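Local coordinates for uncharacterized hypothetical protein (Parabacteroides merdae, PDB 4EI0), which is of unknown function, a beta-rich member of the DUF4466 family whose sheets are antiparallel, at residues 237-246 / 290-298; 167-175 / 304-312. One frame throughout, in Å; residues are numbered along the deposited sequence. Where two conformers were deposited one is given.

Contact 1: residues 237-246 / 290-298; sequences VYGLQDRQLS and RAYVYINKA
Tyr292 and Tyr294, two residues apart on strand 289-299, project from one face of the sheet and hydrogen-bond with their hydroxyls to the loop at Leu240 and Gln241. Tyr292 OH donates to the backbone Leu240 O at 2.7 Å, on a lone pair in the carbonyl plane. Tyr294 OH donates to Gln241 OE1, also at 2.7 Å and on an in-plane lone pair; the amide and the ring are turned 46° against each other. In both tyrosines CG stands anti to the backbone N (chi1 177° and 176°), which sends the rings off the sheet toward the loop. The tight part, all buried residues, lies between these rings and the short helix 243-246. Leu245 CD1 comes to the edge of the Tyr292 ring, 3.8 Å from Tyr292 CD2, and Ser246 CB sits 3.6 Å from Tyr294 CE2. Cut back to alanine, Tyr294 would probably leave Gln241 OE1 without its hydroxyl donor and a gap beside Ser246 CB. The margins at the partly exposed Leu240 and Asn296 are looser and bridged by water: water 1 donates to Tyr292 OH and accepts from Leu240 N, while water 2 joins Asn296 ND2 to Ser246 O. Asn296 ND2 also donates to Leu245 O at 3.0 Å, nearly in its own amide plane, while OD1 probably bonds Ser306 OG. Asp242 caps the helix, OD1 accepting from Leu245 N. The contact thus lays the segment leaving edge strand 233-238 over one face of the sheet, where Leu245 also touches Met153 of strand 152-159 and Lys308 of strand 302-311.

Contact 2: residues 167-175 / 304-312; sequences SFLNEGEAV and TVSVKRYKM
Arg309 pushes its guanidinium into the loop 167-175 and is gripped there by backbone carbonyls. Arg309 NH1 donates to Phe168 O at 2.9 Å and to Asn170 O at 2.8 Å, approaching both from above the carbonyl planes; Arg309 NH2 adds a weak bond to Asn170 O. Glu173 O lies over one face of the guanidinium, 3.1 Å above its plane, at an angle too poor for a hydrogen bond. With CG anti to the backbone N (chi1 -176°), Arg309 runs out along Ala174, its CD 3.5 Å from Ala174 O, a buried oxygen with no polar partner in the model; the bend at chi3 (67°) then turns the guanidinium toward the carbonyls. Beside the arginine the contact turns apolar. Val307 CG2 meets Val175 CG1 at 3.6 Å, whereas Val307 CG1 touches Ala174 CB and lies at the edge of the Phe168 ring, 4.0 Å from Phe168 CE1. Further out, a type II turn from Asn170 to Glu173 presents Asn170 O and brings Glu173 O over the guanidinium; an ST turn precedes it at the start of the loop, Ser167 OG accepting from Leu169 N. Asn170 ND2 bonds Glu173 OE1 across the turn, with Lys192 on Asn170 OD1 and His176 on Glu173 OE2. Asp152 pairs with Arg309 NH2 in a salt bridge. The loop, which connects strands 165-167 and 176-178 of one sheet, therefore packs on strand 302-311 of another, with Phe168 reaching Ala291 and Val293 on strand 289-299.

Strands 289-299 and 302-311, which follow each other in the chain and pair as an antiparallel beta hairpin, bring contacts 1 and 2 together with centres about 13 Å apart. The two contacts use opposite faces of this sheet: Tyr292 and Tyr294 meet 237-246 on one, Val307 and Arg309 meet 167-175 on the other. Among the polar links between them, Asp242 OD2 forms a salt bridge with Lys308 NZ at 2.6 Å, Gln244 OE1 accepts from the same amine, and Asn296 OD1 lies 2.5 Å from Ser306 OG. Backbone bonds pair Tyr294 with Ser306 and Arg290 with Tyr310. Along the sequence contact 1 is nested inside the loop closed by contact 2.

Contact 1: residues 237-246 / 290-298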
ATOM      1  N   VAL B 237     -42.643  21.512   5.230  1.00 43.79           N
ATOM      2  CA  VAL B 237     -41.307  21.932   5.649  0.50 48.94           C
ATOM      3  C   VAL B 237     -40.543  22.402   4.395  1.00 46.35           C
ATOM      4  O   VAL B 237     -40.887  21.971   3.306  1.00 47.63           O
ATOM      5  CB  VAL B 237     -40.543  20.739   6.237  0.50 50.68           C
ATOM      6  CG1 VAL B 237     -39.097  21.122   6.495  0.50 57.12           C
ATOM      7  CG2 VAL B 237     -41.187  20.294   7.544  0.50 52.95           C
ATOM      8  N   TYR B 238     -39.487  23.204   4.538  1.00 49.35           N
ATOM      9  CA  TYR B 238     -38.615  23.574   3.420  1.00 40.87           C
ATOM     10  C   TYR B 238     -37.153  23.496   3.842  1.00 47.32           C
ATOM     11  O   TYR B 238     -36.777  24.036   4.870  1.00 48.85           O
ATOM     12  CB  TYR B 238     -38.979  24.994   2.924  1.00 45.60           C
ATOM     13  CG  TYR B 238     -38.221  25.427   1.694  1.00 52.93           C
ATOM     14  CD1 TYR B 238     -38.335  24.698   0.528  1.00 49.66           C
ATOM     15  CD2 TYR B 238     -37.371  26.575   1.681  1.00 57.05           C
ATOM     16  CE1 TYR B 238     -37.623  25.048  -0.614  1.00 55.65           C
ATOM     17  CE2 TYR B 238     -36.675  26.935   0.532  1.00 58.39           C
ATOM     18  CZ  TYR B 238     -36.806  26.155  -0.611  1.00 61.14           C
ATOM     19  OH  TYR B 238     -36.144  26.449  -1.774  1.00 53.29           O
ATOM     20  N   GLY B 239     -36.316  22.855   3.027  1.00 46.06           N
ATOM     21  CA  GLY B 239     -34.881  22.840   3.251  1.00 46.37           C
ATOM     22  C   GLY B 239     -34.449  21.934   4.374  1.00 46.46           C
ATOM     23  O   GLY B 239     -33.365  22.115   4.898  1.00 44.63           O
ATOM     24  N   LEU B 240     -35.303  20.993   4.774  1.00 43.25           N
ATOM     25  CA  LEU B 240     -34.962  20.010   5.792  1.00 44.09           C
ATOM     26  C   LEU B 240     -34.387  18.794   5.097  1.00 49.21           C
ATOM     27  O   LEU B 240     -35.092  17.976   4.516  1.00 53.72           O
ATOM     28  CB  LEU B 240     -36.149  19.605   6.675  1.00 52.06           C
ATOM     29  CG  LEU B 240     -35.828  18.487   7.682  1.00 55.10           C
ATOM     30  CD1 LEU B 240     -34.834  19.051   8.672  1.00 59.50           C
ATOM     31  CD2 LEU B 240     -37.034  17.981   8.432  1.00 59.73           C
ATOM     32  N   GLN B 241     -33.082  18.674   5.123  1.00 50.66           N
ATOM     33  CA  GLN B 241     -32.453  17.746   4.209  1.00 58.87           C
ATOM     34  C   GLN B 241     -31.990  16.593   5.065  1.00 58.97           C
ATOM     35  O   GLN B 241     -31.751  16.719   6.254  1.00 56.42           O
ATOM     36  CB  GLN B 241     -31.365  18.392   3.326  1.00 65.49           C
ATOM     37  CG  GLN B 241     -32.003  19.335   2.291  1.00 71.04           C
ATOM     38  CD  GLN B 241     -31.077  19.892   1.201  1.00 80.69           C
ATOM     39  OE1 GLN B 241     -31.324  19.688   0.016  1.00 96.63           O
ATOM     40  NE2 GLN B 241     -30.029  20.607   1.593  1.00 62.26           N
ATOM     41  N   ASP B 242     -31.975  15.442   4.468  1.00 52.15           N
ATOM     42  CA  ASP B 242     -31.536  14.284   5.147  1.00 53.56           C
ATOM     43  C   ASP B 242     -30.472  13.711   4.219  1.00 54.84           C
ATOM     44  O   ASP B 242     -30.673  13.624   2.998  1.00 47.48           O
ATOM     45  CB  ASP B 242     -32.746  13.376   5.337  1.00 57.47           C
ATOM     46  CG  ASP B 242     -32.368  12.015   5.867  1.00 52.66           C
ATOM     47  OD1 ASP B 242     -31.722  11.250   5.140  1.00 50.46           O
ATOM     48  OD2 ASP B 242     -32.688  11.747   7.036  1.00 52.09           O
ATOM     49  N   ARG B 243     -29.343  13.346   4.781  1.00 52.79           N
ATOM     50  CA  ARG B 243     -28.194  12.935   3.950  1.00 55.78           C
ATOM     51  C   ARG B 243     -28.500  11.640   3.175  1.00 50.59           C
ATOM     52  O   ARG B 243     -28.071  11.473   2.031  1.00 60.98           O
ATOM     53  CB  ARG B 243     -26.942  12.741   4.831  1.00 59.13           C
ATOM     54  CG  ARG B 243     -25.597  13.201   4.265  1.00 73.15           C
ATOM     55  CD  ARG B 243     -25.413  12.889   2.785  1.00 90.04           C
ATOM     56  NE  ARG B 243     -24.016  13.020   2.357  1.00118.22           N
ATOM     57  CZ  ARG B 243     -23.524  12.542   1.211  1.00128.70           C
ATOM     58  NH1 ARG B 243     -24.285  11.857   0.356  1.00122.98           N
ATOM     59  NH2 ARG B 243     -22.243  12.735   0.926  1.00131.08           N
ATOM     60  N   GLN B 244     -29.293  10.762   3.766  1.00 48.34           N
ATOM     61  CA  GLN B 244     -29.661   9.511   3.095  1.00 45.63           C
ATOM     62  C   GLN B 244     -30.689   9.748   2.029  1.00 48.89           C
ATOM     63  O   GLN B 244     -30.683   9.105   1.004  1.00 47.70           O
ATOM     64  CB  GLN B 244     -30.150   8.469   4.124  1.00 51.80           C
ATOM     65  CG  GLN B 244     -29.039   8.053   5.037  1.00 52.60           C
ATOM     66  CD  GLN B 244     -29.460   7.242   6.245  1.00 51.09           C
ATOM     67  OE1 GLN B 244     -30.388   7.597   6.978  1.00 47.32           O
ATOM     68  NE2 GLN B 244     -28.668   6.223   6.553  1.00 44.44           N
ATOM     69  N   LEU B 245     -31.617  10.669   2.262  1.00 49.69           N
ATOM     70  CA  LEU B 245     -32.660  10.895   1.268  1.00 47.86           C
ATOM     71  C   LEU B 245     -32.239  11.798   0.101  1.00 51.99           C
ATOM     72  O   LEU B 245     -32.826  11.708  -0.973  1.00 45.76           O
ATOM     73  CB  LEU B 245     -33.921  11.482   1.941  1.00 48.23           C
ATOM     74  CG  LEU B 245     -34.672  10.594   2.941  1.00 43.30           C
ATOM     75  CD1 LEU B 245     -35.716  11.452   3.604  1.00 47.95           C
ATOM     76  CD2 LEU B 245     -35.299   9.416   2.255  1.00 37.90           C
ATOM     77  N   SER B 246     -31.287  12.697   0.325  1.00 51.48           N
ATOM     78  CA  SER B 246     -30.962  13.740  -0.655  1.00 63.25           C
ATOM     79  C   SER B 246     -29.554  13.654  -1.226  1.00 71.39           C
ATOM     80  O   SER B 246     -29.249  14.312  -2.228  1.00 86.69           O
ATOM     81  CB  SER B 246     -31.120  15.108  -0.011  1.00 55.05           C
ATOM     82  OG  SER B 246     -29.937  15.400   0.683  1.00 73.67           O
ATOM     83  N   ARG B 290     -45.769   7.106  10.601  1.00 37.77           N
ATOM     84  CA  ARG B 290     -45.333   8.435  10.277  1.00 39.05           C
ATOM     85  C   ARG B 290     -44.303   8.362   9.190  1.00 45.14           C
ATOM     86  O   ARG B 290     -43.648   7.336   9.028  1.00 42.54           O
ATOM     87  CB  ARG B 290     -44.763   9.106  11.491  1.00 42.31           C
ATOM     88  CG  ARG B 290     -45.841   9.597  12.402  1.00 49.56           C
ATOM     89  CD  ARG B 290     -45.219  10.159  13.665  1.00 49.63           C
ATOM     90  NE  ARG B 290     -46.280  10.637  14.499  1.00 47.79           N
ATOM     91  CZ  ARG B 290     -46.094  11.282  15.636  1.00 61.68           C
ATOM     92  NH1 ARG B 290     -44.875  11.531  16.141  1.00 62.75           N
ATOM     93  NH2 ARG B 290     -47.165  11.673  16.277  1.00 55.89           N
ATOM     94  N   ALA B 291     -44.166   9.427   8.418  1.00 42.69           N
ATOM     95  CA  ALA B 291     -43.197   9.396   7.311  1.00 39.57           C
ATOM     96  C   ALA B 291     -42.705  10.811   7.074  1.00 43.57           C
ATOM     97  O   ALA B 291     -43.340  11.792   7.512  1.00 40.93           O
ATOM     98  CB  ALA B 291     -43.853   8.855   6.056  1.00 36.08           C
ATOM     99  N   TYR B 292     -41.596  10.918   6.359  1.00 41.25           N
ATOM    100  CA  TYR B 292     -41.104  12.194   5.877  1.00 37.26           C
ATOM    101  C   TYR B 292     -40.911  12.014   4.389  1.00 34.89           C
ATOM    102  O   TYR B 292     -40.142  11.121   3.948  1.00 38.65           O
ATOM    103  CB  TYR B 292     -39.772  12.608   6.573  1.00 41.81           C
ATOM    104  CG  TYR B 292     -39.203  13.904   6.040  1.00 43.84           C
ATOM    105  CD1 TYR B 292     -39.891  15.097   6.224  1.00 44.45           C
ATOM    106  CD2 TYR B 292     -38.029  13.943   5.324  1.00 41.31           C
ATOM    107  CE1 TYR B 292     -39.423  16.299   5.721  1.00 47.07           C
ATOM    108  CE2 TYR B 292     -37.534  15.164   4.826  1.00 45.13           C
ATOM    109  CZ  TYR B 292     -38.255  16.319   4.982  1.00 46.49           C
ATOM    110  OH  TYR B 292     -37.783  17.543   4.530  1.00 51.62           O
ATOM    111  N   VAL B 293     -41.603  12.834   3.611  1.00 36.31           N
ATOM    112  CA  VAL B 293     -41.527  12.843   2.153  1.00 40.31           C
ATOM    113  C   VAL B 293     -40.660  14.041   1.715  1.00 48.42           C
ATOM    114  O   VAL B 293     -40.927  15.173   2.097  1.00 45.77           O
ATOM    115  CB  VAL B 293     -42.920  12.999   1.557  1.00 43.31           C
ATOM    116  CG1 VAL B 293     -42.840  12.948   0.014  1.00 41.76           C
ATOM    117  CG2 VAL B 293     -43.863  11.976   2.182  1.00 42.70           C
ATOM    118  N   TYR B 294     -39.566  13.775   0.997  1.00 47.00           N
ATOM    119  CA  TYR B 294     -38.616  14.825   0.596  1.00 41.09           C
ATOM    120  C   TYR B 294     -38.728  14.985  -0.894  1.00 46.29           C
ATOM    121  O   TYR B 294     -38.737  13.999  -1.605  1.00 49.75           O
ATOM    122  CB  TYR B 294     -37.173  14.444   0.989  1.00 43.52           C
ATOM    123  CG  TYR B 294     -36.168  15.457   0.500  1.00 43.54           C
ATOM    124  CD1 TYR B 294     -36.102  16.695   1.091  1.00 47.34           C
ATOM    125  CD2 TYR B 294     -35.315  15.188  -0.562  1.00 49.72           C
ATOM    126  CE1 TYR B 294     -35.194  17.659   0.674  1.00 45.62           C
ATOM    127  CE2 TYR B 294     -34.414  16.144  -1.013  1.00 51.65           C
ATOM    128  CZ  TYR B 294     -34.336  17.371  -0.374  1.00 47.85           C
ATOM    129  OH  TYR B 294     -33.521  18.377  -0.814  1.00 52.97           O
ATOM    130  N   ILE B 295     -38.834  16.213  -1.367  1.00 44.67           N
ATOM    131  CA  ILE B 295     -38.907  16.502  -2.803  1.00 43.77           C
ATOM    132  C   ILE B 295     -37.500  16.712  -3.344  1.00 44.81           C
ATOM    133  O   ILE B 295     -36.914  17.770  -3.159  1.00 53.87           O
ATOM    134  CB  ILE B 295     -39.778  17.728  -3.111  1.00 47.30           C
ATOM    135  CG1 ILE B 295     -41.158  17.648  -2.420  1.00 48.62           C
ATOM    136  CG2 ILE B 295     -39.929  17.946  -4.619  1.00 44.47           C
ATOM    137  CD1 ILE B 295     -42.003  16.434  -2.675  1.00 46.00           C
ATOM    138  N   ASN B 296     -36.930  15.700  -3.989  1.00 40.41           N
ATOM    139  CA  ASN B 296     -35.581  15.785  -4.543  1.00 45.73           C
ATOM    140  C   ASN B 296     -35.502  16.769  -5.720  1.00 51.18           C
ATOM    141  O   ASN B 296     -34.538  17.521  -5.836  1.00 54.92           O
ATOM    142  CB  ASN B 296     -35.083  14.404  -5.042  1.00 48.48           C
ATOM    143  CG  ASN B 296     -35.020  13.362  -3.955  1.00 44.64           C
ATOM    144  OD1 ASN B 296     -35.921  12.531  -3.844  1.00 51.40           O
ATOM    145  ND2 ASN B 296     -33.927  13.328  -3.210  1.00 45.41           N
ATOM    146  N   LYS B 297     -36.547  16.790  -6.548  1.00 49.66           N
ATOM    147  CA  LYS B 297     -36.594  17.569  -7.817  1.00 54.60           C
ATOM    148  C   LYS B 297     -38.045  17.771  -8.198  1.00 51.71           C
ATOM    149  O   LYS B 297     -38.876  16.927  -7.843  1.00 58.70           O
ATOM    150  CB  LYS B 297     -35.933  16.773  -8.953  1.00 60.15           C
ATOM    151  CG  LYS B 297     -34.428  16.551  -8.884  1.00 68.03           C
ATOM    152  CD  LYS B 297     -33.927  15.807 -10.132  1.00 89.76           C
ATOM    153  CE  LYS B 297     -34.280  14.316 -10.095  1.00 97.76           C
ATOM    154  NZ  LYS B 297     -34.877  13.817 -11.370  1.00 75.84           N
ATOM    155  N   ALA B 298     -38.378  18.863  -8.881  1.00 48.90           N
ATOM    156  CA  ALA B 298     -39.747  19.066  -9.323  1.00 52.94           C
ATOM    157  C   ALA B 298     -39.767  19.964 -10.548  1.00 61.55           C
ATOM    158  O   ALA B 298     -39.210  21.038 -10.511  1.00 72.94           O
ATOM    159  CB  ALA B 298     -40.631  19.674  -8.214  1.00 55.76           C
TER
HETATM  160  O   HOH W   1     -37.611  20.043   3.441  1.00 44.41           O
HETATM  161  O   HOH W   2     -31.841  15.271  -3.649  1.00 58.79           O

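Contact 2: residues 167-175 / 304-312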
ATOM      1  N   SER B 167     -49.166   5.710  -1.250  1.00 49.43           N
ATOM      2  CA  SER B 167     -49.551   4.851  -0.115  1.00 43.42           C
ATOM      3  C   SER B 167     -48.358   4.612   0.789  1.00 40.15           C
ATOM      4  O   SER B 167     -47.294   4.147   0.351  1.00 43.65           O
ATOM      5  CB  SER B 167     -50.065   3.497  -0.588  1.00 45.58           C
ATOM      6  OG  SER B 167     -50.457   2.695   0.522  1.00 48.58           O
ATOM      7  N   PHE B 168     -48.549   4.870   2.077  1.00 45.61           N
ATOM      8  CA  PHE B 168     -47.549   4.578   3.087  1.00 43.46           C
ATOM      9  C   PHE B 168     -47.905   3.303   3.835  1.00 45.62           C
ATOM     10  O   PHE B 168     -47.369   3.082   4.911  1.00 43.93           O
ATOM     11  CB  PHE B 168     -47.453   5.757   4.109  1.00 49.15           C
ATOM     12  CG  PHE B 168     -47.147   7.083   3.474  1.00 44.89           C
ATOM     13  CD1 PHE B 168     -45.846   7.432   3.130  1.00 43.80           C
ATOM     14  CD2 PHE B 168     -48.153   7.952   3.175  1.00 41.58           C
ATOM     15  CE1 PHE B 168     -45.580   8.636   2.537  1.00 41.47           C
ATOM     16  CE2 PHE B 168     -47.900   9.150   2.566  1.00 45.13           C
ATOM     17  CZ  PHE B 168     -46.625   9.498   2.247  1.00 43.81           C
ATOM     18  N   LEU B 169     -48.716   2.416   3.247  1.00 52.01           N
ATOM     19  CA  LEU B 169     -49.234   1.240   3.995  1.00 44.26           C
ATOM     20  C   LEU B 169     -48.687  -0.104   3.606  1.00 55.08           C
ATOM     21  O   LEU B 169     -49.013  -1.085   4.244  1.00 46.27           O
ATOM     22  CB  LEU B 169     -50.787   1.203   3.916  1.00 56.96           C
ATOM     23  CG  LEU B 169     -51.488   2.527   4.369  1.00 60.04           C
ATOM     24  CD1 LEU B 169     -53.021   2.569   4.301  1.00 61.08           C
ATOM     25  CD2 LEU B 169     -51.027   2.843   5.799  1.00 54.09           C
ATOM     26  N   ASN B 170     -47.846  -0.188   2.584  1.00 45.16           N
ATOM     27  CA  ASN B 170     -47.389  -1.457   2.141  1.00 42.41           C
ATOM     28  C   ASN B 170     -46.244  -1.971   3.031  1.00 47.88           C
ATOM     29  O   ASN B 170     -45.369  -1.210   3.446  1.00 50.07           O
ATOM     30  CB  ASN B 170     -46.922  -1.380   0.680  1.00 46.29           C
ATOM     31  CG  ASN B 170     -48.051  -1.299  -0.317  1.00 43.59           C
ATOM     32  OD1 ASN B 170     -49.232  -1.462   0.002  1.00 54.96           O
ATOM     33  ND2 ASN B 170     -47.691  -1.044  -1.556  1.00 54.15           N
ATOM     34  N   GLU B 171     -46.203  -3.284   3.266  1.00 41.47           N
ATOM     35  CA  GLU B 171     -45.124  -3.931   4.029  1.00 49.92           C
ATOM     36  C   GLU B 171     -43.766  -3.658   3.385  1.00 44.27           C
ATOM     37  O   GLU B 171     -43.577  -3.836   2.171  1.00 51.11           O
ATOM     38  CB  GLU B 171     -45.171  -5.468   4.007  1.00 65.55           C
ATOM     39  CG  GLU B 171     -46.304  -6.343   4.422  1.00 86.92           C
ATOM     40  CD  GLU B 171     -45.767  -7.784   4.326  1.00 78.29           C
ATOM     41  OE1 GLU B 171     -45.880  -8.488   3.265  1.00 51.91           O
ATOM     42  OE2 GLU B 171     -45.120  -8.167   5.320  1.00 51.59           O
ATOM     43  N   GLY B 172     -42.800  -3.293   4.193  1.00 50.66           N
ATOM     44  CA  GLY B 172     -41.434  -3.123   3.696  1.00 51.35           C
ATOM     45  C   GLY B 172     -41.217  -2.049   2.665  1.00 54.44           C
ATOM     46  O   GLY B 172     -40.134  -1.979   2.118  1.00 51.50           O
ATOM     47  N   GLU B 173     -42.195  -1.172   2.436  1.00 53.94           N
ATOM     48  CA  GLU B 173     -42.101  -0.157   1.381  1.00 50.38           C
ATOM     49  C   GLU B 173     -42.431   1.201   1.980  1.00 42.47           C
ATOM     50  O   GLU B 173     -43.562   1.418   2.315  1.00 45.45           O
ATOM     51  CB  GLU B 173     -43.120  -0.433   0.277  1.00 49.62           C
ATOM     52  CG  GLU B 173     -42.651  -1.172  -0.965  1.00 67.25           C
ATOM     53  CD  GLU B 173     -43.699  -1.132  -2.090  1.00 71.01           C
ATOM     54  OE1 GLU B 173     -44.750  -1.786  -1.970  1.00 63.37           O
ATOM     55  OE2 GLU B 173     -43.496  -0.420  -3.090  1.00 62.07           O
ATOM     56  N   ALA B 174     -41.456   2.114   2.094  1.00 45.10           N
ATOM     57  CA  ALA B 174     -41.681   3.403   2.779  1.00 41.50           C
ATOM     58  C   ALA B 174     -42.828   4.177   2.150  1.00 45.09           C
ATOM     59  O   ALA B 174     -43.619   4.807   2.836  1.00 44.74           O
ATOM     60  CB  ALA B 174     -40.402   4.245   2.782  1.00 42.29           C
ATOM     61  N   VAL B 175     -42.922   4.092   0.838  1.00 39.23           N
ATOM     62  CA  VAL B 175     -44.043   4.659   0.056  1.00 41.63           C
ATOM     63  C   VAL B 175     -44.168   3.842  -1.183  1.00 38.68           C
ATOM     64  O   VAL B 175     -43.151   3.273  -1.637  1.00 42.84           O
ATOM     65  CB  VAL B 175     -43.813   6.146  -0.328  1.00 38.08           C
ATOM     66  CG1 VAL B 175     -42.770   6.299  -1.414  1.00 42.77           C
ATOM     67  CG2 VAL B 175     -45.134   6.766  -0.742  1.00 39.80           C
ATOM     68  N   THR B 304     -39.670  14.091  -8.297  1.00 52.04           N
ATOM     69  CA  THR B 304     -38.993  12.970  -7.687  1.00 48.62           C
ATOM     70  C   THR B 304     -39.030  13.081  -6.144  1.00 52.04           C
ATOM     71  O   THR B 304     -38.630  14.110  -5.601  1.00 48.06           O
ATOM     72  CB  THR B 304     -37.520  12.910  -8.140  1.00 57.24           C
ATOM     73  OG1 THR B 304     -37.465  12.932  -9.573  1.00 49.40           O
ATOM     74  CG2 THR B 304     -36.827  11.655  -7.652  1.00 51.97           C
ATOM     75  N   VAL B 305     -39.461  12.015  -5.457  1.00 44.13           N
ATOM     76  CA  VAL B 305     -39.553  12.012  -3.993  1.00 44.60           C
ATOM     77  C   VAL B 305     -38.719  10.885  -3.424  1.00 46.97           C
ATOM     78  O   VAL B 305     -38.475   9.897  -4.098  1.00 49.61           O
ATOM     79  CB  VAL B 305     -41.020  11.923  -3.493  1.00 40.36           C
ATOM     80  CG1 VAL B 305     -41.896  13.005  -4.108  1.00 43.21           C
ATOM     81  CG2 VAL B 305     -41.615  10.554  -3.768  1.00 47.00           C
ATOM     82  N   SER B 306     -38.275  11.067  -2.198  1.00 41.91           N
ATOM     83  CA  SER B 306     -37.659  10.042  -1.381  1.00 48.06           C
ATOM     84  C   SER B 306     -38.307  10.076   0.014  1.00 46.34           C
ATOM     85  O   SER B 306     -38.618  11.135   0.510  1.00 41.68           O
ATOM     86  CB  SER B 306     -36.179  10.329  -1.268  1.00 46.04           C
ATOM     87  OG  SER B 306     -35.598  10.366  -2.568  1.00 51.57           O
ATOM     88  N   VAL B 307     -38.488   8.931   0.652  1.00 43.73           N
ATOM     89  CA  VAL B 307     -39.333   8.832   1.876  1.00 38.71           C
ATOM     90  C   VAL B 307     -38.671   7.949   2.893  1.00 37.55           C
ATOM     91  O   VAL B 307     -38.149   6.892   2.544  1.00 41.09           O
ATOM     92  CB  VAL B 307     -40.733   8.258   1.527  1.00 40.35           C
ATOM     93  CG1 VAL B 307     -41.617   8.041   2.763  1.00 33.93           C
ATOM     94  CG2 VAL B 307     -41.427   9.098   0.470  1.00 36.64           C
ATOM     95  N   LYS B 308     -38.630   8.412   4.137  1.00 40.97           N
ATOM     96  CA  LYS B 308     -38.403   7.588   5.300  1.00 43.59           C
ATOM     97  C   LYS B 308     -39.737   7.374   5.975  1.00 44.34           C
ATOM     98  O   LYS B 308     -40.546   8.304   6.054  1.00 42.47           O
ATOM     99  CB  LYS B 308     -37.456   8.233   6.262  1.00 37.59           C
ATOM    100  CG  LYS B 308     -36.003   8.031   5.883  1.00 44.78           C
ATOM    101  CD  LYS B 308     -35.037   8.802   6.752  1.00 46.10           C
ATOM    102  CE  LYS B 308     -33.570   8.416   6.510  1.00 41.52           C
ATOM    103  NZ  LYS B 308     -32.643   9.163   7.395  1.00 40.90           N
ATOM    104  N   ARG B 309     -39.994   6.136   6.392  1.00 35.96           N
ATOM    105  CA  ARG B 309     -41.268   5.794   7.129  1.00 38.78           C
ATOM    106  C   ARG B 309     -40.938   5.068   8.421  1.00 41.68           C
ATOM    107  O   ARG B 309     -39.973   4.300   8.479  1.00 42.04           O
ATOM    108  CB  ARG B 309     -42.147   4.935   6.240  1.00 45.96           C
ATOM    109  CG  ARG B 309     -43.516   4.600   6.828  1.00 48.17           C
ATOM    110  CD  ARG B 309     -44.282   3.554   6.041  1.00 41.52           C
ATOM    111  NE  ARG B 309     -43.651   2.253   6.110  1.00 39.56           N
ATOM    112  CZ  ARG B 309     -44.127   1.133   5.565  1.00 43.67           C
ATOM    113  NH1 ARG B 309     -45.282   1.125   4.924  1.00 41.10           N
ATOM    114  NH2 ARG B 309     -43.424   0.001   5.676  1.00 42.71           N
ATOM    115  N   TYR B 310     -41.728   5.313   9.467  1.00 40.48           N
ATOM    116  CA  TYR B 310     -41.511   4.727  10.774  1.00 35.24           C
ATOM    117  C   TYR B 310     -42.878   4.259  11.313  1.00 47.07           C
ATOM    118  O   TYR B 310     -43.837   5.031  11.351  1.00 42.08           O
ATOM    119  CB  TYR B 310     -40.883   5.783  11.712  1.00 38.40           C
ATOM    120  CG  TYR B 310     -40.640   5.328  13.140  1.00 35.04           C
ATOM    121  CD1 TYR B 310     -39.499   4.699  13.482  1.00 42.00           C
ATOM    122  CD2 TYR B 310     -41.601   5.514  14.120  1.00 42.91           C
ATOM    123  CE1 TYR B 310     -39.274   4.268  14.786  1.00 49.55           C
ATOM    124  CE2 TYR B 310     -41.404   5.092  15.412  1.00 53.37           C
ATOM    125  CZ  TYR B 310     -40.231   4.441  15.733  1.00 45.58           C
ATOM    126  OH  TYR B 310     -39.994   4.024  17.013  1.00 49.02           O
ATOM    127  N   LYS B 311     -42.946   2.996  11.692  1.00 40.45           N
ATOM    128  CA  LYS B 311     -44.135   2.409  12.278  1.00 47.32           C
ATOM    129  C   LYS B 311     -44.213   2.707  13.759  1.00 52.71           C
ATOM    130  O   LYS B 311     -43.347   2.295  14.551  1.00 51.56           O
ATOM    131  CB  LYS B 311     -44.155   0.887  12.091  1.00 44.66           C
ATOM    132  CG  LYS B 311     -45.520   0.278  12.523  1.00 52.09           C
ATOM    133  CD  LYS B 311     -45.458  -1.195  12.870  1.00 61.58           C
ATOM    134  CE  LYS B 311     -46.332  -2.055  11.971  1.00 75.99           C
ATOM    135  NZ  LYS B 311     -45.478  -2.865  11.045  1.00 83.30           N
HETATM  136  N   MSE B 312     -45.277   3.399  14.150  1.00 51.37           N
HETATM  137  CA  MSE B 312     -45.406   3.850  15.535  1.00 54.52           C
HETATM  138  C   MSE B 312     -45.619   2.689  16.520  1.00 60.24           C
HETATM  139  O   MSE B 312     -46.069   1.574  16.186  1.00 62.08           O
HETATM  140  OXT MSE B 312     -45.263   2.835  17.691  1.00 71.37           O
HETATM  141  CB  MSE B 312     -46.519   4.888  15.628  1.00 52.69           C
HETATM  142  CG  MSE B 312     -46.220   6.157  14.832  1.00 58.35           C
HETATM  143 SE   MSE B 312     -44.713   7.189  15.575  0.75 61.32          SE
HETATM  144  CE  MSE B 312     -45.417   7.582  17.363  1.00 60.13           C
TER